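Local structure of mitochondrial RNA-binding protein 1 (Trypanosoma brucei, 2GIA) at residues V78-E83 with L97-S102; S102-H107 with F127-A132. The protein binds guide RNA as a complex with its partner MRP2 and probably acts as an RNA matchmaker, helping guide RNA pair with mRNA during mitochondrial RNA editing. All blocks are in the same frame, centred on the assembly; numbering follows the deposited sequence.

Contact 1 of 2, residues V78-E83 with L97-S102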
loop_
_atom_site.group_PDB
_atom_site.type_symbol
_atom_site.label_atom_id
_atom_site.label_comp_id
_atom_site.label_asym_id
_atom_site.label_seq_id
_atom_site.Cartn_x
_atom_site.Cartn_y
_atom_site.Cartn_z
ATOM N N VAL B 78 12.777 6.008 1.779
ATOM C CA VAL B 78 11.429 5.942 2.341
ATOM C C VAL B 78 11.529 6.284 3.847
ATOM O O VAL B 78 10.686 7.017 4.381
ATOM C CB VAL B 78 10.815 4.536 2.123
ATOM C CG1 VAL B 78 9.482 4.417 2.897
ATOM C CG2 VAL B 78 10.540 4.382 0.612
ATOM N N GLY B 79 12.566 5.775 4.511
ATOM C CA GLY B 79 12.768 6.097 5.913
ATOM C C GLY B 79 12.898 7.609 6.160
ATOM O O GLY B 79 12.464 8.126 7.213
ATOM N N VAL B 80 13.516 8.335 5.227
ATOM C CA VAL B 80 13.635 9.799 5.366
ATOM C C VAL B 80 12.242 10.406 5.197
ATOM O O VAL B 80 11.861 11.329 5.918
ATOM C CB VAL B 80 14.608 10.409 4.271
ATOM C CG1 VAL B 80 14.417 11.960 4.169
ATOM C CG2 VAL B 80 16.044 10.104 4.627
ATOM N N CYS B 81 11.471 9.889 4.245
ATOM C CA CYS B 81 10.106 10.407 4.043
ATOM C C CYS B 81 9.250 10.228 5.299
ATOM O O CYS B 81 8.407 11.095 5.654
ATOM C CB CYS B 81 9.411 9.639 2.904
ATOM S SG CYS B 81 10.096 10.110 1.267
ATOM N N LYS B 82 9.469 9.081 5.940
ATOM C CA LYS B 82 8.726 8.682 7.148
ATOM C C LYS B 82 9.298 9.282 8.414
ATOM O O LYS B 82 8.754 9.075 9.510
ATOM C CB LYS B 82 8.738 7.155 7.224
ATOM C CG LYS B 82 7.727 6.528 6.247
ATOM C CD LYS B 82 7.806 5.003 6.239
ATOM C CE LYS B 82 6.657 4.421 5.410
ATOM N NZ LYS B 82 5.336 4.827 6.009
ATOM N N GLU B 83 10.391 10.027 8.254
ATOM C CA GLU B 83 11.066 10.693 9.357
ATOM C C GLU B 83 11.679 9.728 10.375
ATOM O O GLU B 83 11.734 10.020 11.562
ATOM C CB GLU B 83 10.089 11.681 10.046
ATOM C CG GLU B 83 9.486 12.645 9.034
ATOM C CD GLU B 83 8.483 13.636 9.596
ATOM O OE1 GLU B 83 7.966 14.428 8.792
ATOM O OE2 GLU B 83 8.204 13.633 10.815
ATOM N N LEU B 97 25.973 11.750 -2.514
ATOM C CA LEU B 97 24.696 12.445 -2.464
ATOM C C LEU B 97 24.021 12.297 -1.132
ATOM O O LEU B 97 24.042 11.222 -0.527
ATOM C CB LEU B 97 23.735 11.859 -3.557
ATOM C CG LEU B 97 23.989 12.165 -5.032
ATOM C CD1 LEU B 97 23.038 11.363 -5.996
ATOM C CD2 LEU B 97 23.789 13.659 -5.197
ATOM N N ASP B 98 23.410 13.387 -0.680
ATOM C CA ASP B 98 22.618 13.365 0.548
ATOM C C ASP B 98 21.156 13.539 0.154
ATOM O O ASP B 98 20.829 14.373 -0.725
ATOM C CB ASP B 98 22.941 14.569 1.469
ATOM C CG ASP B 98 24.205 14.354 2.307
ATOM O OD1 ASP B 98 24.835 13.297 2.160
ATOM O OD2 ASP B 98 24.561 15.252 3.096
ATOM N N PHE B 99 20.274 12.831 0.849
ATOM C CA PHE B 99 18.845 13.022 0.621
ATOM C C PHE B 99 18.275 13.412 1.996
ATOM O O PHE B 99 18.464 12.672 2.990
ATOM C CB PHE B 99 18.174 11.697 0.165
ATOM C CG PHE B 99 16.687 11.820 -0.052
ATOM C CD1 PHE B 99 15.786 11.276 0.862
ATOM C CD2 PHE B 99 16.189 12.452 -1.221
ATOM C CE1 PHE B 99 14.389 11.349 0.618
ATOM C CE2 PHE B 99 14.796 12.539 -1.486
ATOM C CZ PHE B 99 13.882 11.983 -0.566
ATOM N N GLU B 100 17.552 14.539 2.069
ATOM C CA GLU B 100 16.983 14.916 3.365
ATOM C C GLU B 100 15.626 15.576 3.211
ATOM O O GLU B 100 15.277 16.070 2.125
ATOM C CB GLU B 100 17.931 15.844 4.129
ATOM C CG GLU B 100 18.443 17.007 3.326
ATOM C CD GLU B 100 19.658 17.654 4.031
ATOM O OE1 GLU B 100 20.652 17.910 3.366
ATOM O OE2 GLU B 100 19.612 17.899 5.253
ATOM N N LYS B 101 14.862 15.590 4.294
ATOM C CA LYS B 101 13.512 16.165 4.265
ATOM C C LYS B 101 13.594 17.607 4.704
ATOM O O LYS B 101 14.289 17.908 5.673
ATOM C CB LYS B 101 12.573 15.364 5.192
ATOM C CG LYS B 101 11.072 15.790 5.133
ATOM C CD LYS B 101 10.190 14.709 5.750
ATOM C CE LYS B 101 8.697 14.974 5.497
ATOM N NZ LYS B 101 7.946 13.801 5.995
ATOM N N SER B 102 12.957 18.505 3.952
ATOM C CA SER B 102 12.966 19.929 4.284
ATOM C C SER B 102 11.543 20.366 4.662
ATOM O O SER B 102 10.609 19.564 4.608
ATOM C CB SER B 102 13.440 20.737 3.086
ATOM O OG SER B 102 12.456 20.724 2.072
#
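Lys101 reaches from its strand to the end of a helix, where its ammonium group hydrogen-bonds to Cys81 O and forms a salt bridge with Glu83, beside the Schellman motif that ends helix 71-81 in a domain consistent with the Whirly fold. The helix ends here against strand 96-101. Within the turn, Lys82 N reaches back to Val78 O at 2.9 Å and Glu83 N to Val80 O at 3.1 Å, while Glu83 takes positive phi. Lys101 NZ supplies the last-turn carbonyl Cys81 O with a donor at 2.8 Å, tilted 24° from the carbonyl plane. The same nitrogen lies 2.9 Å from Glu83 OE1, meeting the carboxylate on its anti side, 18° out of plane. A weak bond to Tyr106 OH is a third partner for NZ. The positive charge probably also suits the negative end of the helix dipole. CG of Lys101 stands anti to the backbone N (chi1 -174°) and the chain beyond it is extended, carrying the nitrogen the full span to the helix. Beneath this polar grip the contact is apolar. Val80 CG1 meets Phe99 CE1 obliquely at 3.6 Å and also covers Lys101 N at 3.7 Å. Glu100 points away from the helix, and its OE1 is satisfied by His109; farther along the strand, Asp98 OD1 pairs with Arg89. The side chain of Cys81 packs on Tyr106, Glu136 and Leu139. The second methyl of Val80, CG2, lies 3.9 Å from Phe99 O.

Contact 2 of 2, residues S102-H107 with F127-A132; sequences SAQGYH and FDNHFA
Gln104 O is held by Asn129 N at 2.9 Å, in a nearly straight bond (165° at the hydrogen) that lies almost along the C=O direction. A water 3.0 Å from Gln104 O can donate to it too, though other acceptors compete for its protons. The Asn129-Gln104 bond lies just past the last bridge of the antiparallel pair, where strand 121-128 passes into helix 130-145 in this Whirly-like fold. In the hydrogen-bonded pair Tyr106-Phe127, Tyr106 N to Phe127 O and Phe127 N to Tyr106 O close two bonds of 2.9 Å each. Gly105 and Asp128 form the adjoining non-hydrogen-bonded pair, where Gly105 CA comes within 3.3 Å of Phe127 O in a CA-H...O contact. Within the turn, Ser102 OG accepts a hydrogen bond from Gly105 N in an ST motif, and one water joins that hydroxyl to Asp128 OD1. With chi1 at -63°, the Tyr106 ring swings to the side of its backbone N and lies by the start of the helix; its hydroxyl bonds Glu136, and the Tyr106 side chain also packs on Arg112 of the MRP2 chain. Ala132 CB sits 3.7 Å from Gly105 CA and 4.0 Å from Tyr106 CD2.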
loop_
_atom_site.group_PDB
_atom_site.type_symbol
_atom_site.label_atom_id
_atom_site.label_comp_id
_atom_site.label_asym_id
_atom_site.label_seq_id
_atom_site.Cartn_x
_atom_site.Cartn_y
_atom_site.Cartn_z
ATOM N N SER B 102 12.957 18.505 3.952
ATOM C CA SER B 102 12.966 19.929 4.284
ATOM C C SER B 102 11.543 20.366 4.662
ATOM O O SER B 102 10.609 19.564 4.608
ATOM C CB SER B 102 13.440 20.737 3.086
ATOM O OG SER B 102 12.456 20.724 2.072
ATOM N N ALA B 103 11.372 21.635 5.027
ATOM C CA ALA B 103 10.050 22.144 5.382
ATOM C C ALA B 103 9.143 22.143 4.162
ATOM O O ALA B 103 7.958 21.907 4.296
ATOM C CB ALA B 103 10.144 23.586 5.954
ATOM N N GLN B 104 9.686 22.402 2.977
ATOM C CA GLN B 104 8.845 22.419 1.770
ATOM C C GLN B 104 8.751 21.087 1.000
ATOM O O GLN B 104 7.846 20.901 0.159
ATOM C CB GLN B 104 9.342 23.489 0.809
ATOM C CG GLN B 104 9.317 24.905 1.377
ATOM C CD GLN B 104 7.908 25.378 1.658
ATOM O OE1 GLN B 104 7.031 25.297 0.789
ATOM N NE2 GLN B 104 7.676 25.878 2.874
ATOM N N GLY B 105 9.668 20.160 1.285
ATOM C CA GLY B 105 9.659 18.902 0.562
ATOM C C GLY B 105 10.903 18.080 0.791
ATOM O O GLY B 105 11.209 17.738 1.954
ATOM N N TYR B 106 11.626 17.762 -0.287
ATOM C CA TYR B 106 12.846 16.952 -0.168
ATOM C C TYR B 106 13.961 17.566 -0.993
ATOM O O TYR B 106 13.698 18.233 -1.996
ATOM C CB TYR B 106 12.578 15.498 -0.623
ATOM C CG TYR B 106 11.548 14.822 0.271
ATOM C CD1 TYR B 106 11.933 14.187 1.466
ATOM C CD2 TYR B 106 10.211 14.851 -0.054
ATOM C CE1 TYR B 106 10.976 13.598 2.326
ATOM C CE2 TYR B 106 9.228 14.257 0.810
ATOM C CZ TYR B 106 9.627 13.643 1.982
ATOM O OH TYR B 106 8.687 13.049 2.795
ATOM N N HIS B 107 15.202 17.316 -0.577
ATOM C CA HIS B 107 16.348 17.911 -1.263
ATOM C C HIS B 107 17.358 16.795 -1.470
ATOM O O HIS B 107 17.753 16.123 -0.512
ATOM C CB HIS B 107 16.924 19.005 -0.342
ATOM C CG HIS B 107 18.043 19.803 -0.942
ATOM N ND1 HIS B 107 18.831 20.650 -0.191
ATOM C CD2 HIS B 107 18.475 19.914 -2.221
ATOM C CE1 HIS B 107 19.709 21.255 -0.986
ATOM N NE2 HIS B 107 19.510 20.825 -2.221
ATOM N N PHE B 127 12.246 18.562 -4.443
ATOM C CA PHE B 127 10.905 18.038 -4.806
ATOM C C PHE B 127 10.056 18.685 -3.736
ATOM O O PHE B 127 9.934 18.149 -2.623
ATOM C CB PHE B 127 10.902 16.519 -4.637
ATOM C CG PHE B 127 11.906 15.811 -5.565
ATOM C CD1 PHE B 127 11.513 15.400 -6.836
ATOM C CD2 PHE B 127 13.219 15.580 -5.149
ATOM C CE1 PHE B 127 12.428 14.749 -7.704
ATOM C CE2 PHE B 127 14.152 14.922 -6.010
ATOM C CZ PHE B 127 13.756 14.514 -7.272
ATOM N N ASP B 128 9.440 19.803 -4.087
ATOM C CA ASP B 128 8.649 20.563 -3.114
ATOM C C ASP B 128 7.150 20.551 -3.398
ATOM O O ASP B 128 6.729 20.324 -4.528
ATOM C CB ASP B 128 9.150 22.029 -3.077
ATOM C CG ASP B 128 10.523 22.162 -2.413
ATOM O OD1 ASP B 128 10.958 21.197 -1.751
ATOM O OD2 ASP B 128 11.157 23.233 -2.533
ATOM N N ASN B 129 6.363 20.818 -2.365
ATOM C CA ASN B 129 4.913 20.867 -2.522
ATOM C C ASN B 129 4.331 19.614 -3.187
ATOM O O ASN B 129 4.624 18.501 -2.745
ATOM C CB ASN B 129 4.567 22.145 -3.293
ATOM C CG ASN B 129 5.193 23.347 -2.639
ATOM O OD1 ASN B 129 5.077 23.521 -1.422
ATOM N ND2 ASN B 129 5.891 24.147 -3.408
ATOM N N HIS B 130 3.508 19.763 -4.219
ATOM C CA HIS B 130 2.890 18.562 -4.807
ATOM C C HIS B 130 3.930 17.602 -5.392
ATOM O O HIS B 130 3.652 16.407 -5.514
ATOM C CB HIS B 130 1.821 18.938 -5.864
ATOM C CG HIS B 130 2.379 19.681 -7.033
ATOM N ND1 HIS B 130 2.744 19.063 -8.207
ATOM C CD2 HIS B 130 2.648 20.998 -7.203
ATOM C CE1 HIS B 130 3.212 19.962 -9.053
ATOM N NE2 HIS B 130 3.165 21.146 -8.466
ATOM N N PHE B 131 5.129 18.098 -5.749
ATOM C CA PHE B 131 6.157 17.181 -6.255
ATOM C C PHE B 131 6.744 16.374 -5.079
ATOM O O PHE B 131 7.284 15.308 -5.283
ATOM C CB PHE B 131 7.323 17.943 -6.940
ATOM C CG PHE B 131 6.921 18.626 -8.217
ATOM C CD1 PHE B 131 6.507 17.894 -9.306
ATOM C CD2 PHE B 131 6.931 20.015 -8.298
ATOM C CE1 PHE B 131 6.094 18.553 -10.501
ATOM C CE2 PHE B 131 6.525 20.668 -9.478
ATOM C CZ PHE B 131 6.112 19.920 -10.567
ATOM N N ALA B 132 6.697 16.918 -3.863
ATOM C CA ALA B 132 7.169 16.142 -2.695
ATOM C C ALA B 132 6.173 14.979 -2.502
ATOM O O ALA B 132 6.561 13.861 -2.171
ATOM C CB ALA B 132 7.171 17.018 -1.416
HETATM O O HOH W 1 13.384 20.987 -0.390
HETATM O O HOH W 2 5.154 21.455 1.318
#

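How the contacts relate
The two contacts come in series along the chain, 78-83 with 97-102 first, and meet at Ser102 in the turn between strands 96-101 and 105-109. Their centres lie about 10 Å apart. These strands are neighbours in one antiparallel sheet, joined here by a probable hydrogen bond from His107 N to Glu100 O. The rings of Phe99 and Tyr106 meet nearly parallel, with Phe99 CZ 3.6 Å from Tyr106 CD1, and Leu135 of helix 130-145 touches both. Contact 1 thus sets helix 71-81 against this sheet and contact 2 ties in the start of helix 130-145, with MRP2 packing on residues of each.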